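Side-chain contacts in AAA ATPase, central region (Enterococcus faecium, PDB 2R9G), which is the C-terminal fragment of a AAA-family ATPase of the MgsA type and probably serves that enzyme by holding four subunits together: residues I18-K23 against L34-R39; S24-D29 against G57-G62; P102-A107 against K180-L185; Y173-T178 against Q188-K193. All coordinates share one frame; numbering follows the deposited sequence.

Interaction 1 of 4, residues I18-K23 against L34-R39; sequences ISAFQK and LHYLAR
The ring of Tyr-36 is covered on both faces: the methyl CB of Ala-20 lies 3.6 Å from the ring centroid on one side, and CD2 of His-35, the preceding residue, lies over the centre of the opposite face. That imidazole comes edge-on, with Tyr-36 CZ near its plane. Ala-20 CB stands only 10° off the Tyr-36 ring normal, which makes this a CH-pi contact. Tyr-36 reaches helix 14-26 because its CG is turned anti to its own carbonyl carbon (chi1 -66°), and its CB then meets Phe-21 CB at 3.9 Å, the two side chains sliding past each other in opposite directions. The Phe-21 ring points the same way as Leu-37 and lies beside it, with Phe-21 CE1 3.7 Å from Leu-37 CB. Phe-21 also packs on Leu-53 of helix 46-61 and on Val-95 of helix 88-100.

Helices 14-26 and 30-43 run nearly antiparallel, with 149° between the directions of these short segments and axes 8.7 Å apart, as in a helical hairpin; Tyr-36 CD2 is also 3.7 Å from Ala-20 O. Since no hydrogen bond crosses the segments, the hairpin is held here by apolar and CH-pi packing. The phenol oxygen of Tyr-36 is satisfied by the backbone O of Tyr-162 of the second subunit, so one ring serves both hairpin and assembly.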
loop_
_atom_site.group_PDB
_atom_site.type_symbol
_atom_site.label_atom_id
_atom_site.label_comp_id
_atom_site.label_asym_id
_atom_site.label_seq_id
_atom_site.Cartn_x
_atom_site.Cartn_y
_atom_site.Cartn_z
ATOM N N ILE C 18 -21.762 0.372 16.932
ATOM C CA ILE C 18 -20.312 0.502 16.774
ATOM C C ILE C 18 -19.581 -0.643 17.478
ATOM O O ILE C 18 -18.655 -1.234 16.913
ATOM C CB ILE C 18 -19.831 1.909 17.291
ATOM C CG1 ILE C 18 -20.015 2.995 16.219
ATOM C CG2 ILE C 18 -18.403 1.887 17.807
ATOM C CD1 ILE C 18 -19.193 2.808 14.950
ATOM N N SER C 19 -20.028 -0.961 18.695
ATOM C CA SER C 19 -19.484 -2.069 19.482
ATOM C C SER C 19 -19.735 -3.418 18.796
ATOM O O SER C 19 -18.808 -4.203 18.644
ATOM C CB SER C 19 -20.073 -2.062 20.901
ATOM O OG SER C 19 -19.643 -3.180 21.653
ATOM N N ALA C 20 -20.972 -3.654 18.353
ATOM C CA ALA C 20 -21.336 -4.900 17.669
ATOM C C ALA C 20 -20.623 -5.089 16.323
ATOM O O ALA C 20 -20.307 -6.208 15.942
ATOM C CB ALA C 20 -22.828 -4.979 17.490
ATOM N N PHE C 21 -20.392 -3.982 15.620
ATOM C CA PHE C 21 -19.587 -3.925 14.400
ATOM C C PHE C 21 -18.144 -4.408 14.630
ATOM O O PHE C 21 -17.681 -5.297 13.922
ATOM C CB PHE C 21 -19.628 -2.485 13.843
ATOM C CG PHE C 21 -18.844 -2.266 12.563
ATOM C CD1 PHE C 21 -19.077 -3.038 11.433
ATOM C CD2 PHE C 21 -17.921 -1.229 12.479
ATOM C CE1 PHE C 21 -18.376 -2.806 10.256
ATOM C CE2 PHE C 21 -17.212 -0.986 11.303
ATOM C CZ PHE C 21 -17.439 -1.783 10.190
ATOM N N GLN C 22 -17.451 -3.832 15.618
ATOM C CA GLN C 22 -16.090 -4.265 15.965
ATOM C C GLN C 22 -16.021 -5.738 16.406
ATOM O O GLN C 22 -15.131 -6.485 15.972
ATOM C CB GLN C 22 -15.442 -3.329 17.007
ATOM C CG GLN C 22 -14.158 -3.895 17.646
ATOM C CD GLN C 22 -13.100 -2.858 17.999
ATOM O OE1 GLN C 22 -13.400 -1.693 18.252
ATOM N NE2 GLN C 22 -11.847 -3.293 18.031
ATOM N N LYS C 23 -16.980 -6.140 17.238
ATOM C CA LYS C 23 -17.032 -7.501 17.771
ATOM C C LYS C 23 -17.335 -8.549 16.690
ATOM O O LYS C 23 -16.776 -9.655 16.719
ATOM C CB LYS C 23 -18.018 -7.581 18.943
ATOM C CG LYS C 23 -17.541 -6.820 20.186
ATOM C CD LYS C 23 -18.639 -6.676 21.226
ATOM C CE LYS C 23 -18.087 -6.205 22.569
ATOM N NZ LYS C 23 -17.659 -4.773 22.539
ATOM N N LEU C 34 -21.436 -7.017 8.122
ATOM C CA LEU C 34 -22.054 -6.301 7.015
ATOM C C LEU C 34 -23.416 -5.748 7.403
ATOM O O LEU C 34 -23.800 -4.672 6.949
ATOM C CB LEU C 34 -22.141 -7.182 5.770
ATOM C CG LEU C 34 -20.802 -7.410 5.045
ATOM C CD1 LEU C 34 -21.028 -8.271 3.833
ATOM C CD2 LEU C 34 -20.117 -6.105 4.638
ATOM N N HIS C 35 -24.125 -6.475 8.267
ATOM C CA HIS C 35 -25.373 -5.991 8.835
ATOM C C HIS C 35 -25.155 -4.720 9.650
ATOM O O HIS C 35 -25.881 -3.739 9.469
ATOM C CB HIS C 35 -26.032 -7.059 9.708
ATOM C CG HIS C 35 -27.047 -6.504 10.655
ATOM N ND1 HIS C 35 -28.269 -6.028 10.234
ATOM C CD2 HIS C 35 -27.009 -6.312 11.993
ATOM C CE1 HIS C 35 -28.946 -5.582 11.275
ATOM N NE2 HIS C 35 -28.204 -5.740 12.354
ATOM N N TYR C 36 -24.155 -4.738 10.533
ATOM C CA TYR C 36 -23.851 -3.567 11.360
ATOM C C TYR C 36 -23.235 -2.422 10.578
ATOM O O TYR C 36 -23.495 -1.262 10.901
ATOM C CB TYR C 36 -23.008 -3.927 12.588
ATOM C CG TYR C 36 -23.769 -4.813 13.546
ATOM C CD1 TYR C 36 -24.929 -4.357 14.182
ATOM C CD2 TYR C 36 -23.356 -6.117 13.786
ATOM C CE1 TYR C 36 -25.649 -5.186 15.049
ATOM C CE2 TYR C 36 -24.061 -6.950 14.632
ATOM C CZ TYR C 36 -25.198 -6.483 15.265
ATOM O OH TYR C 36 -25.869 -7.322 16.114
ATOM N N LEU C 37 -22.448 -2.737 9.545
ATOM C CA LEU C 37 -21.949 -1.696 8.638
ATOM C C LEU C 37 -23.123 -0.989 7.963
ATOM O O LEU C 37 -23.163 0.246 7.919
ATOM C CB LEU C 37 -20.952 -2.243 7.604
ATOM C CG LEU C 37 -20.491 -1.310 6.468
ATOM C CD1 LEU C 37 -19.904 0.012 6.983
ATOM C CD2 LEU C 37 -19.504 -2.006 5.553
ATOM N N ALA C 38 -24.082 -1.785 7.487
ATOM C CA ALA C 38 -25.286 -1.291 6.833
ATOM C C ALA C 38 -26.085 -0.322 7.705
ATOM O O ALA C 38 -26.547 0.703 7.222
ATOM C CB ALA C 38 -26.146 -2.445 6.392
ATOM N N ARG C 39 -26.228 -0.658 8.985
ATOM C CA ARG C 39 -26.907 0.185 9.959
ATOM C C ARG C 39 -26.172 1.498 10.177
ATOM O O ARG C 39 -26.800 2.542 10.338
ATOM C CB ARG C 39 -27.032 -0.543 11.296
ATOM C CG ARG C 39 -28.077 -1.621 11.289
ATOM C CD ARG C 39 -28.059 -2.416 12.553
ATOM N NE ARG C 39 -28.776 -1.771 13.647
ATOM C CZ ARG C 39 -29.264 -2.424 14.697
ATOM N NH1 ARG C 39 -29.136 -3.749 14.788
ATOM N NH2 ARG C 39 -29.894 -1.752 15.650
#

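Interaction 2 of 4, residues S24-D29 against G57-G62; sequences SIRGSD and GYEDIG
Arg-26 is gripped by two acidic side chains of helix 46-61, forming a salt-bridge network within the helical bundle. Its NE donates to Asp-60 OD1 at 2.9 Å, with an N-H...acceptor angle of 158°. The acceptor lies close to the guanidinium plane, whereas the nitrogen approaches OD1 from above the carboxylate plane, consistent with the 78° between the two flat groups. The second bridge, from Arg-26 NH1 to Glu-59 OE2 at 3.0 Å, is weak because its angle at the hydrogen is only 133°.

A bend at chi3 turns the edge of the Arg-26 guanidinium toward both acids, while Glu-59 extends fully beyond CG to meet it. Further partners fix these groups: Gln-22 NE2 donates to Asp-60 OD2, Tyr-147 of the second subunit bonds Arg-26 NH2, and His-151 of that subunit bonds Asp-60 OD1. The charges are buried, and this mutual pairing probably keeps arginine and carboxylates ionised.

The aliphatic part of Arg-26 also lies against the aspartate, with CG 3.5 Å from Asp-60 OD1. Alongside the polar cluster, Ile-25 and Ile-61 make a looser apolar contact and both pack on Leu-98 of helix 88-100. Helix 14-26 ends at this level in a Schellman motif, Ser-28 with positive phi being its C-prime residue: Asp-29 N bonds Ser-24 O, and Ser-28 N bonds Ile-25 O at 3.0 Å.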
loop_
_atom_site.group_PDB
_atom_site.type_symbol
_atom_site.label_atom_id
_atom_site.label_comp_id
_atom_site.label_asym_id
_atom_site.label_seq_id
_atom_site.Cartn_x
_atom_site.Cartn_y
_atom_site.Cartn_z
ATOM N N SER C 24 -18.194 -8.195 15.730
ATOM C CA SER C 24 -18.484 -9.060 14.572
ATOM C C SER C 24 -17.262 -9.303 13.679
ATOM O O SER C 24 -17.008 -10.439 13.280
ATOM C CB SER C 24 -19.620 -8.490 13.709
ATOM O OG SER C 24 -20.849 -8.411 14.412
ATOM N N ILE C 25 -16.518 -8.242 13.366
ATOM C CA ILE C 25 -15.322 -8.369 12.520
ATOM C C ILE C 25 -14.238 -9.157 13.248
ATOM O O ILE C 25 -13.718 -10.133 12.705
ATOM C CB ILE C 25 -14.772 -6.997 12.017
ATOM C CG1 ILE C 25 -15.837 -6.253 11.213
ATOM C CG2 ILE C 25 -13.540 -7.217 11.153
ATOM C CD1 ILE C 25 -15.425 -4.897 10.671
ATOM N N ARG C 26 -13.945 -8.752 14.487
ATOM C CA ARG C 26 -13.048 -9.488 15.396
ATOM C C ARG C 26 -13.434 -10.971 15.483
ATOM O O ARG C 26 -12.567 -11.857 15.516
ATOM C CB ARG C 26 -13.069 -8.827 16.781
ATOM C CG ARG C 26 -12.198 -9.462 17.860
ATOM C CD ARG C 26 -12.543 -8.884 19.234
ATOM N NE ARG C 26 -12.159 -7.476 19.410
ATOM C CZ ARG C 26 -12.794 -6.605 20.195
ATOM N NH1 ARG C 26 -12.353 -5.356 20.294
ATOM N NH2 ARG C 26 -13.869 -6.970 20.885
ATOM N N GLY C 27 -14.742 -11.226 15.454
ATOM C CA GLY C 27 -15.284 -12.573 15.578
ATOM C C GLY C 27 -15.480 -13.365 14.305
ATOM O O GLY C 27 -16.081 -14.448 14.336
ATOM N N SER C 28 -14.985 -12.813 13.193
ATOM C CA SER C 28 -14.968 -13.459 11.871
ATOM C C SER C 28 -16.343 -13.725 11.253
ATOM O O SER C 28 -16.498 -14.629 10.430
ATOM C CB SER C 28 -14.095 -14.732 11.866
ATOM O OG SER C 28 -12.753 -14.452 12.242
ATOM N N ASP C 29 -17.333 -12.917 11.626
ATOM C CA ASP C 29 -18.690 -13.081 11.100
ATOM C C ASP C 29 -18.957 -12.023 10.039
ATOM O O ASP C 29 -19.352 -10.904 10.364
ATOM C CB ASP C 29 -19.717 -12.982 12.239
ATOM C CG ASP C 29 -21.101 -13.497 11.851
ATOM O OD1 ASP C 29 -21.507 -13.379 10.673
ATOM O OD2 ASP C 29 -21.802 -14.014 12.749
ATOM N N GLY C 57 -8.976 -3.053 12.141
ATOM C CA GLY C 57 -7.935 -3.669 11.325
ATOM C C GLY C 57 -6.605 -3.757 12.041
ATOM O O GLY C 57 -5.914 -4.771 11.969
ATOM N N TYR C 58 -6.259 -2.698 12.758
ATOM C CA TYR C 58 -5.006 -2.657 13.483
ATOM C C TYR C 58 -5.050 -3.303 14.868
ATOM O O TYR C 58 -4.021 -3.744 15.372
ATOM C CB TYR C 58 -4.500 -1.231 13.601
ATOM C CG TYR C 58 -3.904 -0.656 12.331
ATOM C CD1 TYR C 58 -2.679 -1.104 11.838
ATOM C CD2 TYR C 58 -4.544 0.375 11.648
ATOM C CE1 TYR C 58 -2.123 -0.548 10.682
ATOM C CE2 TYR C 58 -4.005 0.926 10.493
ATOM C CZ TYR C 58 -2.803 0.460 10.015
ATOM O OH TYR C 58 -2.274 1.029 8.881
ATOM N N GLU C 59 -6.219 -3.331 15.495
ATOM C CA GLU C 59 -6.367 -3.942 16.816
ATOM C C GLU C 59 -6.511 -5.448 16.693
ATOM O O GLU C 59 -5.783 -6.201 17.325
ATOM C CB GLU C 59 -7.576 -3.364 17.563
ATOM C CG GLU C 59 -7.694 -3.823 18.996
ATOM C CD GLU C 59 -8.948 -3.315 19.686
ATOM O OE1 GLU C 59 -9.279 -2.108 19.563
ATOM O OE2 GLU C 59 -9.600 -4.130 20.368
ATOM N N ASP C 60 -7.444 -5.871 15.853
ATOM C CA ASP C 60 -7.874 -7.264 15.842
ATOM C C ASP C 60 -7.253 -8.104 14.742
ATOM O O ASP C 60 -7.127 -9.318 14.893
ATOM C CB ASP C 60 -9.401 -7.330 15.805
ATOM C CG ASP C 60 -10.027 -6.759 17.075
ATOM O OD1 ASP C 60 -9.601 -7.170 18.178
ATOM O OD2 ASP C 60 -10.934 -5.902 16.984
ATOM N N ILE C 61 -6.854 -7.468 13.647
ATOM C CA ILE C 61 -6.215 -8.191 12.551
ATOM C C ILE C 61 -4.711 -8.016 12.712
ATOM O O ILE C 61 -4.004 -9.001 12.926
ATOM C CB ILE C 61 -6.799 -7.804 11.150
ATOM C CG1 ILE C 61 -8.135 -8.519 10.910
ATOM C CG2 ILE C 61 -5.836 -8.149 10.011
ATOM C CD1 ILE C 61 -9.361 -7.924 11.657
ATOM N N GLY C 62 -4.234 -6.774 12.660
ATOM C CA GLY C 62 -2.860 -6.430 13.041
ATOM C C GLY C 62 -1.798 -7.193 12.275
ATOM O O GLY C 62 -1.742 -7.122 11.048
#

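Interaction 3 of 4, residues P102-A107 against K180-L185; sequences PKSNSA and KYEQAL
Ser-104 and Ser-106 each donate a hydroxyl to one oxygen of the Glu-182 carboxylate, a bidentate acceptor that joins the loop and N-terminal turn of helix 106-119 to the first turn of helix 180-195 in this all-helical domain. Ser-104 OG bonds Glu-182 OE1 at 2.9 Å, and Ser-106 OG bonds Glu-182 OE2 at 2.5 Å, a value whose exact length is doubtful. Each carboxylate oxygen takes its hydroxyl on the syn side, OE1 at 31° and OE2 at 27° out of the carboxylate plane.

The torsions differ on the two serines. Ser-104 carries OG opposite its backbone N (chi1 178°), whereas in Ser-106 OG stands between the backbone N and the carbonyl carbon. Glu-182 bridges the gap with a chain extended beyond CG, although the nearest CA atoms, those of Ser-104 and Glu-182, are 8.7 Å apart.

Around this first shell, Tyr-173 OH is a further partner of Glu-182 OE2, and Lys-176 N reaches the same oxygen through a weak bond. The buried carboxylate thus has polar partners on both oxygens, consistent with a charged form. Within its own segment, Ser-104 OG also receives a weak bond from Ser-106 N at 3.4 Å.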
loop_
_atom_site.group_PDB
_atom_site.type_symbol
_atom_site.label_atom_id
_atom_site.label_comp_id
_atom_site.label_asym_id
_atom_site.label_seq_id
_atom_site.Cartn_x
_atom_site.Cartn_y
_atom_site.Cartn_z
ATOM N N PRO C 102 -6.454 -13.744 9.120
ATOM C CA PRO C 102 -5.991 -14.126 10.455
ATOM C C PRO C 102 -6.040 -12.979 11.457
ATOM O O PRO C 102 -5.700 -11.838 11.121
ATOM C CB PRO C 102 -4.543 -14.553 10.210
ATOM C CG PRO C 102 -4.550 -15.040 8.801
ATOM C CD PRO C 102 -5.441 -14.062 8.094
ATOM N N LYS C 103 -6.467 -13.289 12.674
ATOM C CA LYS C 103 -6.622 -12.291 13.719
ATOM C C LYS C 103 -5.426 -12.317 14.658
ATOM O O LYS C 103 -4.962 -13.387 15.062
ATOM C CB LYS C 103 -7.895 -12.535 14.532
ATOM C CG LYS C 103 -9.177 -12.703 13.724
ATOM C CD LYS C 103 -9.596 -11.404 13.067
ATOM C CE LYS C 103 -10.883 -11.577 12.293
ATOM N NZ LYS C 103 -10.764 -12.567 11.199
ATOM N N SER C 104 -4.938 -11.130 15.004
ATOM C CA SER C 104 -3.896 -10.990 15.998
ATOM C C SER C 104 -4.042 -9.682 16.762
ATOM O O SER C 104 -4.139 -8.599 16.161
ATOM C CB SER C 104 -2.516 -11.058 15.351
ATOM O OG SER C 104 -1.519 -10.881 16.334
ATOM N N ASN C 105 -4.055 -9.791 18.089
ATOM C CA ASN C 105 -4.033 -8.625 18.946
ATOM C C ASN C 105 -2.694 -8.469 19.670
ATOM O O ASN C 105 -2.545 -7.590 20.522
ATOM C CB ASN C 105 -5.211 -8.656 19.936
ATOM C CG ASN C 105 -5.096 -9.779 20.986
ATOM O OD1 ASN C 105 -4.362 -10.759 20.818
ATOM N ND2 ASN C 105 -5.860 -9.641 22.063
ATOM N N SER C 106 -1.729 -9.322 19.308
ATOM C CA SER C 106 -0.447 -9.448 20.017
ATOM C C SER C 106 0.315 -8.141 20.183
ATOM O O SER C 106 0.804 -7.858 21.267
ATOM C CB SER C 106 0.450 -10.496 19.351
ATOM O OG SER C 106 0.769 -10.120 18.024
ATOM N N ALA C 107 0.405 -7.338 19.126
ATOM C CA ALA C 107 1.130 -6.060 19.214
ATOM C C ALA C 107 0.414 -5.013 20.069
ATOM O O ALA C 107 1.059 -4.206 20.745
ATOM C CB ALA C 107 1.404 -5.510 17.845
ATOM N N LYS C 180 0.560 -16.725 8.483
ATOM C CA LYS C 180 1.919 -16.956 7.985
ATOM C C LYS C 180 2.894 -15.797 8.174
ATOM O O LYS C 180 4.105 -16.021 8.277
ATOM C CB LYS C 180 1.883 -17.343 6.504
ATOM C CG LYS C 180 1.503 -18.794 6.244
ATOM C CD LYS C 180 1.730 -19.163 4.781
ATOM C CE LYS C 180 1.331 -20.607 4.489
ATOM N NZ LYS C 180 -0.150 -20.787 4.472
ATOM N N TYR C 181 2.388 -14.566 8.209
ATOM C CA TYR C 181 3.267 -13.420 8.403
ATOM C C TYR C 181 3.864 -13.371 9.810
ATOM O O TYR C 181 5.064 -13.107 9.973
ATOM C CB TYR C 181 2.566 -12.103 8.076
ATOM C CG TYR C 181 3.534 -10.955 7.911
ATOM C CD1 TYR C 181 4.165 -10.723 6.694
ATOM C CD2 TYR C 181 3.831 -10.106 8.975
ATOM C CE1 TYR C 181 5.061 -9.670 6.538
ATOM C CE2 TYR C 181 4.724 -9.053 8.827
ATOM C CZ TYR C 181 5.331 -8.838 7.612
ATOM O OH TYR C 181 6.219 -7.793 7.462
ATOM N N GLU C 182 3.027 -13.622 10.814
ATOM C CA GLU C 182 3.459 -13.560 12.207
ATOM C C GLU C 182 4.092 -14.877 12.681
ATOM O O GLU C 182 4.772 -14.908 13.709
ATOM C CB GLU C 182 2.303 -13.143 13.114
ATOM C CG GLU C 182 2.736 -12.399 14.368
ATOM C CD GLU C 182 1.620 -12.223 15.389
ATOM O OE1 GLU C 182 0.454 -12.568 15.099
ATOM O OE2 GLU C 182 1.916 -11.736 16.493
ATOM N N GLN C 183 3.870 -15.956 11.929
ATOM C CA GLN C 183 4.602 -17.204 12.137
ATOM C C GLN C 183 6.087 -16.925 11.933
ATOM O O GLN C 183 6.914 -17.304 12.755
ATOM C CB GLN C 183 4.159 -18.274 11.145
ATOM C CG GLN C 183 2.847 -18.949 11.459
ATOM C CD GLN C 183 2.425 -19.923 10.372
ATOM O OE1 GLN C 183 3.255 -20.396 9.591
ATOM N NE2 GLN C 183 1.130 -20.224 10.311
ATOM N N ALA C 184 6.391 -16.227 10.843
ATOM C CA ALA C 184 7.746 -15.869 10.467
ATOM C C ALA C 184 8.355 -14.798 11.376
ATOM O O ALA C 184 9.552 -14.853 11.672
ATOM C CB ALA C 184 7.781 -15.419 9.002
ATOM N N LEU C 185 7.544 -13.826 11.803
ATOM C CA LEU C 185 8.014 -12.791 12.730
ATOM C C LEU C 185 8.347 -13.416 14.075
ATOM O O LEU C 185 9.363 -13.089 14.682
ATOM C CB LEU C 185 6.981 -11.677 12.931
ATOM C CG LEU C 185 6.600 -10.697 11.821
ATOM C CD1 LEU C 185 5.760 -9.576 12.425
ATOM C CD2 LEU C 185 7.806 -10.121 11.070
#

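Interaction 4 of 4, residues Y173-T178 against Q188-K193; sequences YQPKDT and QYYRIK
Tyr-173 and Tyr-189 form a T-shaped (edge-to-face) pair: the planes stand at 89°, the centroids are 5.3 Å apart, and the edge of Tyr-173 is directed at the face of Tyr-189. The touching atom is Tyr-173 CD2, which lies above the Tyr-189 plane toward the rim and 3.8 Å from Tyr-189 CD1. Turning CG away from the backbone N (chi1 -176°) brings the Tyr-189 ring across the loop, where its CZ also comes within 3.5 Å of Tyr-173 O.

Pro-175 fits against two tyrosines. Its CD meets Tyr-189 CD2 at 4.0 Å, the proline and tyrosine side chains crossing at about a right angle, while the Pro-175 and Tyr-190 side chains come from opposite directions, Pro-175 CG lying 3.7 Å from Tyr-190 CE1. Within the loop, Pro-175 N also stands over one face of the Tyr-173 ring.

Both phenol oxygens of the T-shaped pair find their polar partners elsewhere: Tyr-173 OH on Glu-182, and Tyr-189 OH on Asp-31 of the third subunit. The contact places the 173-175 part of the loop against helix 180-195, with Tyr-173 also packing on Ser-106 and Ala-110 of helix 106-119.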
loop_
_atom_site.group_PDB
_atom_site.type_symbol
_atom_site.label_atom_id
_atom_site.label_comp_id
_atom_site.label_asym_id
_atom_site.label_seq_id
_atom_site.Cartn_x
_atom_site.Cartn_y
_atom_site.Cartn_z
ATOM N N TYR C 173 5.980 -8.922 24.231
ATOM C CA TYR C 173 5.487 -9.483 22.999
ATOM C C TYR C 173 5.491 -11.001 23.024
ATOM O O TYR C 173 6.539 -11.638 23.160
ATOM C CB TYR C 173 6.275 -8.942 21.798
ATOM C CG TYR C 173 5.819 -9.507 20.465
ATOM C CD1 TYR C 173 4.517 -9.296 20.004
ATOM C CD2 TYR C 173 6.688 -10.248 19.668
ATOM C CE1 TYR C 173 4.090 -9.818 18.790
ATOM C CE2 TYR C 173 6.273 -10.777 18.447
ATOM C CZ TYR C 173 4.972 -10.557 18.017
ATOM O OH TYR C 173 4.542 -11.068 16.814
ATOM N N GLN C 174 4.302 -11.571 22.914
ATOM C CA GLN C 174 4.170 -13.002 22.709
ATOM C C GLN C 174 3.546 -13.232 21.341
ATOM O O GLN C 174 2.342 -13.010 21.149
ATOM C CB GLN C 174 3.407 -13.696 23.849
ATOM C CG GLN C 174 2.654 -12.762 24.789
ATOM C CD GLN C 174 2.632 -13.261 26.231
ATOM O OE1 GLN C 174 1.577 -13.315 26.862
ATOM N NE2 GLN C 174 3.801 -13.623 26.758
ATOM N N PRO C 175 4.384 -13.647 20.374
ATOM C CA PRO C 175 3.983 -13.843 18.986
ATOM C C PRO C 175 2.925 -14.917 18.820
ATOM O O PRO C 175 2.856 -15.865 19.608
ATOM C CB PRO C 175 5.278 -14.274 18.305
ATOM C CG PRO C 175 6.152 -14.751 19.383
ATOM C CD PRO C 175 5.812 -13.947 20.575
ATOM N N LYS C 176 2.096 -14.748 17.801
ATOM C CA LYS C 176 1.039 -15.698 17.513
ATOM C C LYS C 176 1.295 -16.331 16.160
ATOM O O LYS C 176 2.148 -15.873 15.404
ATOM C CB LYS C 176 -0.324 -15.008 17.582
ATOM C CG LYS C 176 -0.676 -14.541 18.993
ATOM C CD LYS C 176 -2.158 -14.258 19.125
ATOM C CE LYS C 176 -2.616 -14.379 20.570
ATOM N NZ LYS C 176 -4.100 -14.549 20.642
ATOM N N ASP C 177 0.581 -17.408 15.870
ATOM C CA ASP C 177 0.797 -18.134 14.623
ATOM C C ASP C 177 -0.500 -18.313 13.844
ATOM O O ASP C 177 -0.658 -19.280 13.094
ATOM C CB ASP C 177 1.513 -19.478 14.877
ATOM C CG ASP C 177 0.806 -20.363 15.913
ATOM O OD1 ASP C 177 -0.415 -20.217 16.153
ATOM O OD2 ASP C 177 1.495 -21.232 16.489
ATOM N N THR C 178 -1.425 -17.370 14.034
ATOM C CA THR C 178 -2.726 -17.401 13.367
ATOM C C THR C 178 -2.595 -17.158 11.861
ATOM O O THR C 178 -3.427 -17.618 11.084
ATOM C CB THR C 178 -3.745 -16.411 13.998
ATOM O OG1 THR C 178 -3.125 -15.141 14.197
ATOM C CG2 THR C 178 -4.238 -16.921 15.339
ATOM N N GLN C 188 11.612 -15.306 13.940
ATOM C CA GLN C 188 12.694 -14.328 14.083
ATOM C C GLN C 188 12.860 -13.862 15.529
ATOM O O GLN C 188 13.979 -13.776 16.025
ATOM C CB GLN C 188 12.493 -13.147 13.124
ATOM C CG GLN C 188 13.628 -12.117 13.102
ATOM C CD GLN C 188 14.974 -12.687 12.659
ATOM O OE1 GLN C 188 15.047 -13.657 11.901
ATOM N NE2 GLN C 188 16.049 -12.069 13.128
ATOM N N TYR C 189 11.741 -13.608 16.203
ATOM C CA TYR C 189 11.722 -13.251 17.624
ATOM C C TYR C 189 12.436 -14.280 18.523
ATOM O O TYR C 189 13.266 -13.914 19.357
ATOM C CB TYR C 189 10.274 -13.020 18.089
ATOM C CG TYR C 189 10.141 -12.549 19.521
ATOM C CD1 TYR C 189 10.392 -11.218 19.860
ATOM C CD2 TYR C 189 9.751 -13.430 20.535
ATOM C CE1 TYR C 189 10.275 -10.773 21.174
ATOM C CE2 TYR C 189 9.632 -12.996 21.858
ATOM C CZ TYR C 189 9.891 -11.661 22.170
ATOM O OH TYR C 189 9.778 -11.208 23.470
ATOM N N TYR C 190 12.126 -15.558 18.343
ATOM C CA TYR C 190 12.743 -16.601 19.157
ATOM C C TYR C 190 14.177 -16.912 18.733
ATOM O O TYR C 190 15.006 -17.267 19.573
ATOM C CB TYR C 190 11.875 -17.863 19.185
ATOM C CG TYR C 190 10.596 -17.666 19.959
ATOM C CD1 TYR C 190 9.357 -17.914 19.373
ATOM C CD2 TYR C 190 10.623 -17.202 21.277
ATOM C CE1 TYR C 190 8.175 -17.723 20.086
ATOM C CE2 TYR C 190 9.452 -17.002 21.997
ATOM C CZ TYR C 190 8.233 -17.263 21.397
ATOM O OH TYR C 190 7.077 -17.064 22.114
ATOM N N ARG C 191 14.456 -16.751 17.438
ATOM C CA ARG C 191 15.804 -16.874 16.877
ATOM C C ARG C 191 16.763 -15.875 17.528
ATOM O O ARG C 191 17.906 -16.218 17.838
ATOM C CB ARG C 191 15.761 -16.661 15.360
ATOM C CG ARG C 191 17.065 -16.874 14.616
ATOM C CD ARG C 191 16.879 -16.699 13.105
ATOM N NE ARG C 191 16.021 -17.741 12.536
ATOM C CZ ARG C 191 14.847 -17.528 11.939
ATOM N NH1 ARG C 191 14.363 -16.299 11.796
ATOM N NH2 ARG C 191 14.153 -18.558 11.471
ATOM N N ILE C 192 16.282 -14.650 17.741
ATOM C CA ILE C 192 17.057 -13.608 18.411
ATOM C C ILE C 192 17.300 -13.978 19.876
ATOM O O ILE C 192 18.415 -13.832 20.373
ATOM C CB ILE C 192 16.404 -12.207 18.245
ATOM C CG1 ILE C 192 16.497 -11.759 16.779
ATOM C CG2 ILE C 192 17.059 -11.169 19.165
ATOM C CD1 ILE C 192 15.425 -10.750 16.351
ATOM N N LYS C 193 16.273 -14.512 20.535
ATOM C CA LYS C 193 16.389 -14.973 21.924
ATOM C C LYS C 193 17.388 -16.118 22.094
ATOM O O LYS C 193 18.059 -16.204 23.124
ATOM C CB LYS C 193 15.024 -15.363 22.499
ATOM C CG LYS C 193 14.076 -14.194 22.640
ATOM C CD LYS C 193 13.173 -14.315 23.853
ATOM C CE LYS C 193 12.583 -12.953 24.187
ATOM N NZ LYS C 193 12.003 -12.876 25.555
#

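In the fold
Interactions 1 and 2 share helix 14-26, their centres about 12 Å apart, and meet where Tyr-36 CD2 of 34-39 lies 3.5 Å from Ser-24 OG of 24-29. Interactions 3 and 4 share helix 180-195 and interlock along the chain; their centres are about 9 Å apart, and Ser-106 OG comes 3.4 Å from Tyr-173 CE1. Lys-103 links the two pairs: its NZ is 2.9 Å from Ser-28 OG of interaction 2, and its O is 2.7 Å from Thr-178 OG1 of interaction 4. Interactions 1 and 4 lie on opposite sides of the chain's centre, about 32 Å apart between centres, yet both touch the second subunit.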